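Local coordinates for Fe2OG dioxygenase domain-containing protein (Pseudomonas putida, PDB 4J25) that probably hydroxylates a prolyl residue of elongation factor Tu, acting as a metal- and 2-oxoglutarate-dependent prolyl 4-hydroxylase with a jelly-roll core, at residues 25-30 / 109-114; 57-62 / 102-107; 161-166 / 212-217; 166-171 / 188-193. All coordinates share one frame; numbering follows the deposited sequence.

Contact 1 (25-30 / 109-114); sequences ISPEHP and LAAMDQ
P27 lays the CG corner of its ring over the methyl group of A111, with P27 CG 4.2 Å from A111 CB, in a loop lying across the helix. One turn of this face presents A110 and A111, whose short side chains let the loop backbone come close: the CA atoms of S26 and A110 are 5.8 Å apart, and A110 CB lies 4.0 Å from I25 O. H29 brings its imidazole down between A111 and Q114. With CG turned between its own backbone N and carbonyl carbon (chi1 64°), the ring folds back along the loop, and H29 ND1 gives a weak hydrogen bond to P27 O at 3.3 Å. Q114, its chain extended beyond CG, carries its amide to the CE1 edge of the imidazole, the two planes being 82° apart; the modelled approach there is too short to trust in detail. Replacing H29 with an alanine would probably leave P27 O without this weak donor and open a gap beside the A111 methyl. P27 also rests on L51 and Q107. Since the dependable contacts across the interface are between carbon atoms or between carbon and oxygen, the loop before helix 32-42 appears to be held to helix 103-123 mainly by fit of shape, while the weak bond from H29 ND1 stays within the loop.

Contact 2 (57-62 / 102-107); sequences RALAAE and AEACDQ
The segments 57-62 and 103-107 of two helices cross at -120°, their axes 9.0 Å apart, and they come closest where L59 and A104 bring their CA atoms to 5.7 Å. The small side chain of A104 suits this crossing, because its methyl fits between two partners on the other helix: A104 CB is 3.8 Å from A58 CB and 3.6 Å from L59 CD2. L59 sends that one methyl branch in from the side, reaching on to the backbone N of C105, while its CD1 branch turns to other neighbours. One turn along, E62 uses its aliphatic part as an apolar surface. Its CG stands anti to the backbone N (chi1 -179°) and meets the thiol, with E62 CG 3.8 Å from C105 SG; a bend at chi2 (65°) then swings the carboxylate over A102, where E62 CD is 4.1 Å from A102 CB. A102 occupies the N-cap position of helix 103-123. The charge itself is paired within its own helix, E62 OE2 forming salt bridges to R65 and R66. An alanine at E62 would probably leave these two arginines without their shared carboxylate and take away the methylene that packs on C105 SG. Beneath the crossing lies strand 129-137, whose F134 is touched by L59, E62 and C105 alike, and L55 of helix 53-67 also packs on A104, so that the two helices are seated together on the major sheet.

Contact 3 (161-166 / 212-217); sequences VLYLNE and RERLSL. With OGA (N-oxalylglycine), chain J.
Y163 and R214 meet across two strands at the carboxylate of N-oxalylglycine, an analogue of 2-oxoglutarate, which R214 grips through the edge of its guanidinium: R214 NH1 donates to OGA O4 at 2.9 Å. R214 NH2 donates to OGA O3, though O3 is less surely placed, being modelled too near the Y163 hydroxyl. These strands are adjacent and antiparallel in the double-stranded beta-helix, the jelly-roll core of this oxygenase family, in which an arginine commonly holds the far carboxylate of the co-substrate. Y163 points its ring edge at that carboxylate, and Y163 CD1 lies over one face of the guanidinium, the planes 75° apart; the closest atoms are Y163 CE1 and R214 NH2, at 3.4 Å. An extended chain, with CG anti to the backbone N (chi1 -180°), carries the R214 group into the pocket, and its NE is anchored on G174 O. V161 and S216 add small groups on the same side of the sheet as the ligand.

Behind this shell the strands fix the spacing. L162 and L217 form a hydrogen-bonded pair, L162 N lying 2.8 Å from L217 O, and Y163 and S216 a non-hydrogen-bonded one. On the other side of the sheet, L162, L164, L215 and L217 form an apolar layer. Past the end of strand 156-163, N165 continues the pairing with its side chain. R212 NH1 reaches E166 O at 3.1 Å, in the guanidinium plane. N165 OD1 takes the L215 N-H on an in-plane lone pair at 2.7 Å and accepts from a water as well.

Contact 4 (166-171 / 188-193); sequences EGWQPH and VEPVAG
W168 and P190 meet at about a right angle, the proline presenting its CG corner to one face of the indole. P190 CG stands 3.8 Å from the centroid of the five-membered ring and 19° off its normal, which makes this a CH-pi contact; the closest atoms are P190 CG and W168 CE2, at 3.6 Å. Proline suits the site because its compact ring offers C-H groups to the indole face, and its restricted phi fits its place at the centre of an inverse gamma turn. The indole is carried across to the other loop by its first torsion, CG standing anti to the backbone N (chi1 -158°), and its NE1 donates to G173 O. At the ring's edge, near its plane, the carboxylate of E189 approaches with E189 OE1 3.8 Å from W168 CD1, its plane turned 58° from the indole. The second oxygen of that group faces the next proline, P170 CG being 3.7 Å from E189 OE2. Nearer the backbone of W168, V191 CG2 touches W168 CB. At the other end of the contact the E166 carboxylate overlies a methyl, E166 OE1 lying 3.3 Å from A192 CB.

The loops run nearly antiparallel. Since P190 also packs on Y163 and R214 of the N-oxalylglycine pocket, this contact joins the outer loop to the pocket wall. What crosses is largely aromatic and apolar, with carboxylates near carbon-bound hydrogens, so the union probably depends on shape and dispersion more than on directed polar bonds.

How the contacts relate
Contacts 1 and 2 share helix 103-123 and lie 12 Å apart between centres; contact 2 falls within the span of chain bracketed by contact 1, and Q107 touches I25 and P27 to join them. Both close before contacts 3 and 4 begin. These two have centres 8 Å apart, share E166, and are linked where N165 ND2 probably bonds to P190 O; contact 4 lies within the span of contact 3. Between the pairs, L59 packs on L162 and L164, setting helix 53-67 against the major sheet. Contact 3 supplies part of the co-substrate pocket of the jelly-roll, contact 4 flanks it, and contacts 1 and 2 join the N-terminal loop and helix 53-67 to helix 103-123, away from the pocket.

Contact 1 (25-30 / 109-114)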
loop_
_atom_site.group_PDB
_atom_site.type_symbol
_atom_site.label_atom_id
_atom_site.label_comp_id
_atom_site.label_asym_id
_atom_site.label_seq_id
_atom_site.Cartn_x
_atom_site.Cartn_y
_atom_site.Cartn_z
ATOM N N ILE A 25 -10.123 8.153 15.945
ATOM C CA ILE A 25 -8.733 8.036 16.402
ATOM C C ILE A 25 -7.774 8.052 15.197
ATOM O O ILE A 25 -8.066 7.473 14.146
ATOM C CB ILE A 25 -8.500 6.746 17.229
ATOM C CG1 ILE A 25 -8.639 7.009 18.729
ATOM C CG2 ILE A 25 -7.111 6.202 17.021
ATOM C CD1 ILE A 25 -9.975 7.458 19.122
ATOM N N SER A 26 -6.635 8.716 15.367
ATOM C CA SER A 26 -5.596 8.760 14.345
ATOM C C SER A 26 -4.345 8.075 14.882
ATOM O O SER A 26 -3.723 8.553 15.823
ATOM C CB SER A 26 -5.287 10.209 13.971
ATOM O OG SER A 26 -6.492 10.912 13.709
ATOM N N PRO A 27 -3.973 6.940 14.287
ATOM C CA PRO A 27 -2.886 6.128 14.848
ATOM C C PRO A 27 -1.518 6.788 14.702
ATOM O O PRO A 27 -1.324 7.639 13.827
ATOM C CB PRO A 27 -2.955 4.845 14.019
ATOM C CG PRO A 27 -3.517 5.293 12.684
ATOM C CD PRO A 27 -4.489 6.389 13.021
ATOM N N GLU A 28 -0.569 6.379 15.534
ATOM C CA GLU A 28 0.779 6.913 15.457
ATOM C C GLU A 28 1.462 6.415 14.200
ATOM O O GLU A 28 1.326 5.243 13.840
ATOM C CB GLU A 28 1.599 6.495 16.676
ATOM C CG GLU A 28 1.057 7.035 17.967
ATOM C CD GLU A 28 1.055 8.545 17.981
ATOM O OE1 GLU A 28 2.152 9.124 17.849
ATOM O OE2 GLU A 28 -0.035 9.149 18.099
ATOM N N HIS A 29 2.196 7.303 13.539
ATOM C CA HIS A 29 2.944 6.940 12.338
ATOM C C HIS A 29 4.163 7.855 12.206
ATOM O O HIS A 29 4.172 8.952 12.752
ATOM C CB HIS A 29 2.046 7.033 11.089
ATOM C CG HIS A 29 1.559 8.417 10.801
ATOM N ND1 HIS A 29 0.323 8.869 11.206
ATOM C CD2 HIS A 29 2.141 9.449 10.148
ATOM C CE1 HIS A 29 0.168 10.122 10.820
ATOM N NE2 HIS A 29 1.257 10.498 10.175
ATOM N N PRO A 30 5.203 7.407 11.485
ATOM C CA PRO A 30 6.360 8.290 11.311
ATOM C C PRO A 30 6.005 9.493 10.430
ATOM O O PRO A 30 4.941 9.497 9.830
ATOM C CB PRO A 30 7.397 7.385 10.638
ATOM C CG PRO A 30 6.614 6.359 9.934
ATOM C CD PRO A 30 5.353 6.143 10.750
ATOM N N LEU A 109 -7.455 4.421 7.398
ATOM C CA LEU A 109 -7.946 5.450 6.482
ATOM C C LEU A 109 -7.602 6.850 6.970
ATOM O O LEU A 109 -7.294 7.722 6.167
ATOM C CB LEU A 109 -9.453 5.341 6.256
ATOM C CG LEU A 109 -9.925 4.021 5.650
ATOM C CD1 LEU A 109 -11.457 4.029 5.560
ATOM C CD2 LEU A 109 -9.279 3.745 4.282
ATOM N N ALA A 110 -7.644 7.068 8.281
ATOM C CA ALA A 110 -7.326 8.383 8.817
ATOM C C ALA A 110 -5.868 8.721 8.530
ATOM O O ALA A 110 -5.559 9.841 8.125
ATOM C CB ALA A 110 -7.643 8.464 10.309
ATOM N N ALA A 111 -4.974 7.743 8.676
ATOM C CA ALA A 111 -3.556 7.977 8.399
ATOM C C ALA A 111 -3.311 8.209 6.903
ATOM O O ALA A 111 -2.499 9.067 6.517
ATOM C CB ALA A 111 -2.713 6.804 8.889
ATOM N N MET A 112 -3.987 7.434 6.065
ATOM C CA MET A 112 -3.808 7.563 4.633
ATOM C C MET A 112 -4.435 8.867 4.144
ATOM O O MET A 112 -3.976 9.435 3.160
ATOM C CB MET A 112 -4.399 6.359 3.904
ATOM C CG MET A 112 -3.674 5.053 4.216
ATOM S SD MET A 112 -1.947 5.103 3.683
ATOM C CE MET A 112 -1.054 5.479 5.119
ATOM N N ASP A 113 -5.469 9.352 4.830
ATOM C CA ASP A 113 -6.015 10.647 4.465
ATOM C C ASP A 113 -4.996 11.731 4.763
ATOM O O ASP A 113 -4.860 12.679 4.001
ATOM C CB ASP A 113 -7.346 10.956 5.136
ATOM C CG ASP A 113 -7.983 12.221 4.586
ATOM O OD1 ASP A 113 -8.419 12.212 3.421
ATOM O OD2 ASP A 113 -8.038 13.238 5.297
ATOM N N GLN A 114 -4.258 11.591 5.853
ATOM C CA GLN A 114 -3.184 12.530 6.140
ATOM C C GLN A 114 -2.107 12.480 5.059
ATOM O O GLN A 114 -1.583 13.508 4.664
ATOM C CB GLN A 114 -2.534 12.214 7.474
ATOM C CG GLN A 114 -3.258 12.721 8.689
ATOM C CD GLN A 114 -2.468 12.417 9.940
ATOM O OE1 GLN A 114 -2.253 11.261 10.260
ATOM N NE2 GLN A 114 -2.002 13.449 10.630
#

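Contact 2 (57-62 / 102-107)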
loop_
_atom_site.group_PDB
_atom_site.type_symbol
_atom_site.label_atom_id
_atom_site.label_comp_id
_atom_site.label_asym_id
_atom_site.label_seq_id
_atom_site.Cartn_x
_atom_site.Cartn_y
_atom_site.Cartn_z
ATOM N N ARG A 57 -1.710 -5.813 13.793
ATOM C CA ARG A 57 -2.283 -7.125 14.112
ATOM C C ARG A 57 -3.788 -7.136 13.941
ATOM O O ARG A 57 -4.347 -8.114 13.446
ATOM C CB ARG A 57 -1.931 -7.573 15.531
ATOM C CG ARG A 57 -0.490 -7.969 15.685
ATOM C CD ARG A 57 -0.259 -8.748 16.970
ATOM N NE ARG A 57 1.123 -8.611 17.399
ATOM C CZ ARG A 57 1.589 -7.587 18.107
ATOM N NH1 ARG A 57 0.773 -6.612 18.487
ATOM N NH2 ARG A 57 2.873 -7.541 18.445
ATOM N N ALA A 58 -4.435 -6.041 14.335
ATOM C CA ALA A 58 -5.882 -5.901 14.177
ATOM C C ALA A 58 -6.280 -5.861 12.693
ATOM O O ALA A 58 -7.347 -6.357 12.303
ATOM C CB ALA A 58 -6.358 -4.650 14.889
ATOM N N LEU A 59 -5.423 -5.261 11.868
ATOM C CA LEU A 59 -5.624 -5.235 10.421
ATOM C C LEU A 59 -5.431 -6.621 9.830
ATOM O O LEU A 59 -6.193 -7.030 8.972
ATOM C CB LEU A 59 -4.666 -4.230 9.763
ATOM C CG LEU A 59 -5.021 -2.762 10.014
ATOM C CD1 LEU A 59 -3.942 -1.810 9.524
ATOM C CD2 LEU A 59 -6.354 -2.419 9.363
ATOM N N ALA A 60 -4.406 -7.339 10.285
ATOM C CA ALA A 60 -4.222 -8.728 9.879
ATOM C C ALA A 60 -5.475 -9.537 10.205
ATOM O O ALA A 60 -5.931 -10.349 9.403
ATOM C CB ALA A 60 -2.993 -9.333 10.557
ATOM N N ALA A 61 -6.054 -9.284 11.374
ATOM C CA ALA A 61 -7.247 -10.001 11.809
ATOM C C ALA A 61 -8.448 -9.706 10.911
ATOM O O ALA A 61 -9.229 -10.610 10.591
ATOM C CB ALA A 61 -7.585 -9.660 13.284
ATOM N N GLU A 62 -8.603 -8.445 10.521
ATOM C CA GLU A 62 -9.699 -8.053 9.638
ATOM C C GLU A 62 -9.490 -8.624 8.243
ATOM O O GLU A 62 -10.440 -8.986 7.558
ATOM C CB GLU A 62 -9.797 -6.535 9.583
ATOM C CG GLU A 62 -10.907 -5.999 8.711
ATOM C CD GLU A 62 -12.298 -6.353 9.212
ATOM O OE1 GLU A 62 -12.411 -6.871 10.342
ATOM O OE2 GLU A 62 -13.277 -6.117 8.470
ATOM N N ALA A 102 -14.891 -1.087 10.431
ATOM C CA ALA A 102 -14.138 -1.665 11.542
ATOM C C ALA A 102 -13.184 -0.621 12.067
ATOM O O ALA A 102 -12.705 0.221 11.307
ATOM C CB ALA A 102 -13.365 -2.893 11.083
ATOM N N GLU A 103 -12.895 -0.685 13.357
ATOM C CA GLU A 103 -12.002 0.264 14.015
ATOM C C GLU A 103 -10.601 0.335 13.401
ATOM O O GLU A 103 -10.071 1.419 13.181
ATOM C CB GLU A 103 -11.872 -0.091 15.509
ATOM C CG GLU A 103 -10.928 0.829 16.273
ATOM C CD GLU A 103 -11.451 2.236 16.360
ATOM O OE1 GLU A 103 -12.682 2.391 16.473
ATOM O OE2 GLU A 103 -10.638 3.182 16.317
ATOM N N ALA A 104 -9.997 -0.824 13.166
ATOM C CA ALA A 104 -8.651 -0.879 12.629
ATOM C C ALA A 104 -8.617 -0.178 11.261
ATOM O O ALA A 104 -7.730 0.625 10.976
ATOM C CB ALA A 104 -8.189 -2.338 12.517
ATOM N N CYS A 105 -9.605 -0.469 10.430
ATOM C CA CYS A 105 -9.659 0.129 9.101
ATOM C C CYS A 105 -9.833 1.656 9.168
ATOM O O CYS A 105 -9.234 2.387 8.367
ATOM C CB CYS A 105 -10.779 -0.504 8.277
ATOM S SG CYS A 105 -10.640 -2.303 8.022
ATOM N N ASP A 106 -10.640 2.130 10.119
ATOM C CA ASP A 106 -10.925 3.555 10.266
ATOM C C ASP A 106 -9.640 4.299 10.568
ATOM O O ASP A 106 -9.407 5.401 10.065
ATOM C CB ASP A 106 -11.926 3.817 11.406
ATOM C CG ASP A 106 -13.368 3.528 11.023
ATOM O OD1 ASP A 106 -13.623 2.957 9.947
ATOM O OD2 ASP A 106 -14.262 3.873 11.823
ATOM N N GLN A 107 -8.809 3.698 11.410
ATOM C CA GLN A 107 -7.537 4.290 11.773
ATOM C C GLN A 107 -6.564 4.273 10.575
ATOM O O GLN A 107 -5.804 5.212 10.370
ATOM C CB GLN A 107 -6.946 3.544 12.952
ATOM C CG GLN A 107 -7.741 3.722 14.242
ATOM C CD GLN A 107 -6.994 3.193 15.451
ATOM O OE1 GLN A 107 -5.770 3.283 15.527
ATOM N NE2 GLN A 107 -7.730 2.639 16.404
#

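Contact 3 (161-166 / 212-217)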
loop_
_atom_site.group_PDB
_atom_site.type_symbol
_atom_site.label_atom_id
_atom_site.label_comp_id
_atom_site.label_asym_id
_atom_site.label_seq_id
_atom_site.Cartn_x
_atom_site.Cartn_y
_atom_site.Cartn_z
ATOM N N VAL A 161 0.759 -0.015 -0.394
ATOM C CA VAL A 161 0.517 -1.351 0.113
ATOM C C VAL A 161 1.047 -1.428 1.533
ATOM O O VAL A 161 2.213 -1.093 1.775
ATOM C CB VAL A 161 1.278 -2.411 -0.695
ATOM C CG1 VAL A 161 0.740 -3.805 -0.355
ATOM C CG2 VAL A 161 1.175 -2.146 -2.149
ATOM N N LEU A 162 0.200 -1.870 2.462
ATOM C CA LEU A 162 0.628 -2.123 3.834
ATOM C C LEU A 162 0.704 -3.635 4.050
ATOM O O LEU A 162 -0.252 -4.358 3.763
ATOM C CB LEU A 162 -0.334 -1.472 4.847
ATOM C CG LEU A 162 0.030 -1.728 6.328
ATOM C CD1 LEU A 162 1.262 -0.968 6.752
ATOM C CD2 LEU A 162 -1.130 -1.355 7.220
ATOM N N TYR A 163 1.849 -4.131 4.515
ATOM C CA TYR A 163 1.976 -5.572 4.763
ATOM C C TYR A 163 1.665 -5.917 6.225
ATOM O O TYR A 163 1.796 -5.086 7.119
ATOM C CB TYR A 163 3.343 -6.109 4.297
ATOM C CG TYR A 163 3.557 -5.862 2.816
ATOM C CD1 TYR A 163 2.849 -6.576 1.869
ATOM C CD2 TYR A 163 4.435 -4.890 2.373
ATOM C CE1 TYR A 163 3.014 -6.331 0.514
ATOM C CE2 TYR A 163 4.605 -4.646 1.020
ATOM C CZ TYR A 163 3.898 -5.380 0.103
ATOM O OH TYR A 163 4.055 -5.138 -1.239
ATOM N N LEU A 164 1.230 -7.151 6.444
ATOM C CA LEU A 164 0.559 -7.526 7.683
ATOM C C LEU A 164 1.091 -8.819 8.297
ATOM O O LEU A 164 0.488 -9.361 9.220
ATOM C CB LEU A 164 -0.920 -7.718 7.397
ATOM C CG LEU A 164 -1.651 -6.500 6.828
ATOM C CD1 LEU A 164 -3.082 -6.852 6.497
ATOM C CD2 LEU A 164 -1.585 -5.343 7.812
ATOM N N ASN A 165 2.213 -9.323 7.793
ATOM C CA ASN A 165 2.631 -10.671 8.174
ATOM C C ASN A 165 3.707 -10.713 9.246
ATOM O O ASN A 165 4.833 -10.251 9.043
ATOM C CB ASN A 165 3.103 -11.424 6.949
ATOM C CG ASN A 165 2.139 -11.303 5.804
ATOM O OD1 ASN A 165 1.048 -11.879 5.827
ATOM N ND2 ASN A 165 2.535 -10.547 4.782
ATOM N N GLU A 166 3.350 -11.301 10.382
ATOM C CA GLU A 166 4.270 -11.454 11.489
ATOM C C GLU A 166 5.250 -12.583 11.200
ATOM O O GLU A 166 4.878 -13.594 10.607
ATOM C CB GLU A 166 3.491 -11.760 12.770
ATOM C CG GLU A 166 2.443 -10.699 13.123
ATOM C CD GLU A 166 3.066 -9.350 13.412
ATOM O OE1 GLU A 166 2.350 -8.315 13.348
ATOM O OE2 GLU A 166 4.283 -9.333 13.701
ATOM N N ARG A 212 3.863 -19.404 2.194
ATOM C CA ARG A 212 2.839 -19.331 3.231
ATOM C C ARG A 212 1.884 -18.180 2.930
ATOM O O ARG A 212 2.197 -17.306 2.137
ATOM C CB ARG A 212 3.469 -19.158 4.617
ATOM C CG ARG A 212 4.409 -17.970 4.715
ATOM C CD ARG A 212 4.888 -17.696 6.150
ATOM N NE ARG A 212 3.966 -16.832 6.894
ATOM C CZ ARG A 212 4.323 -15.987 7.864
ATOM N NH1 ARG A 212 3.401 -15.247 8.471
ATOM N NH2 ARG A 212 5.591 -15.866 8.232
ATOM N N GLU A 213 0.711 -18.202 3.545
ATOM C CA GLU A 213 -0.297 -17.183 3.282
ATOM C C GLU A 213 0.300 -15.800 3.427
ATOM O O GLU A 213 0.964 -15.493 4.416
ATOM C CB GLU A 213 -1.457 -17.306 4.259
ATOM C CG GLU A 213 -2.266 -18.558 4.120
ATOM C CD GLU A 213 -3.332 -18.634 5.182
ATOM O OE1 GLU A 213 -3.714 -17.563 5.717
ATOM O OE2 GLU A 213 -3.775 -19.758 5.495
ATOM N N ARG A 214 0.063 -14.956 2.439
ATOM C CA ARG A 214 0.641 -13.630 2.454
ATOM C C ARG A 214 -0.460 -12.579 2.510
ATOM O O ARG A 214 -1.274 -12.484 1.615
ATOM C CB ARG A 214 1.510 -13.448 1.224
ATOM C CG ARG A 214 2.190 -12.115 1.091
ATOM C CD ARG A 214 2.493 -11.961 -0.364
ATOM N NE ARG A 214 3.431 -10.906 -0.705
ATOM C CZ ARG A 214 3.091 -9.702 -1.170
ATOM N NH1 ARG A 214 1.815 -9.335 -1.290
ATOM N NH2 ARG A 214 4.041 -8.842 -1.487
ATOM N N LEU A 215 -0.438 -11.781 3.566
ATOM C CA LEU A 215 -1.475 -10.797 3.834
ATOM C C LEU A 215 -1.036 -9.366 3.570
ATOM O O LEU A 215 0.061 -8.969 3.969
ATOM C CB LEU A 215 -1.894 -10.893 5.296
ATOM C CG LEU A 215 -2.417 -12.218 5.831
ATOM C CD1 LEU A 215 -2.975 -11.970 7.230
ATOM C CD2 LEU A 215 -3.458 -12.808 4.946
ATOM N N SER A 216 -1.904 -8.588 2.925
ATOM C CA SER A 216 -1.625 -7.169 2.680
ATOM C C SER A 216 -2.896 -6.317 2.613
ATOM O O SER A 216 -4.004 -6.831 2.539
ATOM C CB SER A 216 -0.875 -7.004 1.364
ATOM O OG SER A 216 -1.637 -7.567 0.322
ATOM N N LEU A 217 -2.707 -5.006 2.656
ATOM C CA LEU A 217 -3.782 -4.039 2.484
ATOM C C LEU A 217 -3.293 -3.125 1.363
ATOM O O LEU A 217 -2.335 -2.378 1.524
ATOM C CB LEU A 217 -4.007 -3.291 3.796
ATOM C CG LEU A 217 -5.147 -2.291 3.933
ATOM C CD1 LEU A 217 -6.455 -2.873 3.465
ATOM C CD2 LEU A 217 -5.259 -1.839 5.378
HETATM C C1 OGA J . -1.573 -4.874 -6.630
HETATM C C2 OGA J . -0.172 -5.234 -6.241
HETATM C C4 OGA J . 1.456 -6.025 -4.561
HETATM C C5 OGA J . 1.576 -6.495 -3.152
HETATM O O1 OGA J . -2.507 -5.229 -5.854
HETATM O O2 OGA J . -1.805 -4.207 -7.701
HETATM O "O2'" OGA J . 0.730 -5.118 -7.058
HETATM O O3 OGA J . 2.657 -6.322 -2.537
HETATM N N1 OGA J . 0.111 -5.706 -4.905
HETATM O O4 OGA J . 0.610 -7.059 -2.574
HETATM O O HOH W 1 0.509 -13.543 7.876
#

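Contact 4 (166-171 / 188-193)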
loop_
_atom_site.group_PDB
_atom_site.type_symbol
_atom_site.label_atom_id
_atom_site.label_comp_id
_atom_site.label_asym_id
_atom_site.label_seq_id
_atom_site.Cartn_x
_atom_site.Cartn_y
_atom_site.Cartn_z
ATOM N N GLU A 166 3.350 -11.301 10.382
ATOM C CA GLU A 166 4.270 -11.454 11.489
ATOM C C GLU A 166 5.250 -12.583 11.200
ATOM O O GLU A 166 4.878 -13.594 10.607
ATOM C CB GLU A 166 3.491 -11.760 12.770
ATOM C CG GLU A 166 2.443 -10.699 13.123
ATOM C CD GLU A 166 3.066 -9.350 13.412
ATOM O OE1 GLU A 166 2.350 -8.315 13.348
ATOM O OE2 GLU A 166 4.283 -9.333 13.701
ATOM N N GLY A 167 6.502 -12.389 11.598
ATOM C CA GLY A 167 7.499 -13.450 11.578
ATOM C C GLY A 167 7.905 -13.948 10.203
ATOM O O GLY A 167 8.278 -15.116 10.051
ATOM N N TRP A 168 7.835 -13.073 9.203
ATOM C CA TRP A 168 8.185 -13.444 7.837
ATOM C C TRP A 168 9.675 -13.707 7.739
ATOM O O TRP A 168 10.470 -13.021 8.375
ATOM C CB TRP A 168 7.807 -12.325 6.861
ATOM C CG TRP A 168 7.640 -12.834 5.475
ATOM C CD1 TRP A 168 8.589 -12.877 4.494
ATOM C CD2 TRP A 168 6.452 -13.395 4.909
ATOM N NE1 TRP A 168 8.064 -13.433 3.360
ATOM C CE2 TRP A 168 6.752 -13.761 3.589
ATOM C CE3 TRP A 168 5.167 -13.632 5.398
ATOM C CZ2 TRP A 168 5.812 -14.344 2.745
ATOM C CZ3 TRP A 168 4.231 -14.216 4.556
ATOM C CH2 TRP A 168 4.558 -14.562 3.248
ATOM N N GLN A 169 10.058 -14.709 6.957
ATOM C CA GLN A 169 11.472 -15.005 6.760
ATOM C C GLN A 169 11.692 -15.081 5.263
ATOM O O GLN A 169 10.733 -15.287 4.519
ATOM C CB GLN A 169 11.877 -16.325 7.431
ATOM C CG GLN A 169 11.659 -16.389 8.955
ATOM C CD GLN A 169 12.580 -15.462 9.740
ATOM O OE1 GLN A 169 13.810 -15.493 9.584
ATOM N NE2 GLN A 169 11.984 -14.631 10.597
ATOM N N PRO A 170 12.952 -14.923 4.817
ATOM C CA PRO A 170 13.317 -14.912 3.395
ATOM C C PRO A 170 13.026 -16.235 2.704
ATOM O O PRO A 170 12.842 -16.266 1.491
ATOM C CB PRO A 170 14.829 -14.671 3.425
ATOM C CG PRO A 170 15.106 -14.100 4.773
ATOM C CD PRO A 170 14.136 -14.767 5.678
ATOM N N HIS A 171 13.006 -17.321 3.471
ATOM C CA HIS A 171 12.670 -18.634 2.923
ATOM C C HIS A 171 11.213 -18.646 2.467
ATOM O O HIS A 171 10.796 -19.515 1.696
ATOM C CB HIS A 171 12.901 -19.719 3.979
ATOM C CG HIS A 171 14.021 -19.398 4.918
ATOM N ND1 HIS A 171 13.811 -18.814 6.148
ATOM C CD2 HIS A 171 15.362 -19.535 4.790
ATOM C CE1 HIS A 171 14.973 -18.622 6.748
ATOM N NE2 HIS A 171 15.931 -19.053 5.945
ATOM N N VAL A 188 10.878 -6.003 -1.773
ATOM C CA VAL A 188 10.351 -5.731 -0.447
ATOM C C VAL A 188 9.768 -7.003 0.170
ATOM O O VAL A 188 8.880 -7.625 -0.410
ATOM C CB VAL A 188 9.242 -4.659 -0.510
ATOM C CG1 VAL A 188 8.706 -4.363 0.903
ATOM C CG2 VAL A 188 9.775 -3.406 -1.124
ATOM N N GLU A 189 10.258 -7.398 1.340
ATOM C CA GLU A 189 9.642 -8.497 2.075
ATOM C C GLU A 189 8.371 -7.979 2.730
ATOM O O GLU A 189 8.376 -6.909 3.319
ATOM C CB GLU A 189 10.573 -9.092 3.146
ATOM C CG GLU A 189 11.778 -9.813 2.574
ATOM C CD GLU A 189 12.530 -10.649 3.601
ATOM O OE1 GLU A 189 11.932 -11.021 4.640
ATOM O OE2 GLU A 189 13.727 -10.936 3.359
ATOM N N PRO A 190 7.282 -8.739 2.619
ATOM C CA PRO A 190 5.962 -8.325 3.123
ATOM C C PRO A 190 5.852 -8.475 4.643
ATOM O O PRO A 190 4.990 -9.185 5.155
ATOM C CB PRO A 190 5.026 -9.280 2.401
ATOM C CG PRO A 190 5.848 -10.558 2.312
ATOM C CD PRO A 190 7.254 -10.097 2.046
ATOM N N VAL A 191 6.727 -7.761 5.342
ATOM C CA VAL A 191 6.872 -7.808 6.793
ATOM C C VAL A 191 5.853 -6.904 7.494
ATOM O O VAL A 191 5.579 -5.793 7.050
ATOM C CB VAL A 191 8.293 -7.356 7.156
ATOM C CG1 VAL A 191 8.432 -7.051 8.640
ATOM C CG2 VAL A 191 9.284 -8.423 6.727
ATOM N N ALA A 192 5.290 -7.378 8.596
ATOM C CA ALA A 192 4.232 -6.632 9.272
ATOM C C ALA A 192 4.658 -5.198 9.530
ATOM O O ALA A 192 5.742 -4.952 10.045
ATOM C CB ALA A 192 3.860 -7.314 10.595
ATOM N N GLY A 193 3.791 -4.252 9.194
ATOM C CA GLY A 193 4.033 -2.852 9.492
ATOM C C GLY A 193 4.709 -2.095 8.366
ATOM O O GLY A 193 4.851 -0.867 8.426
#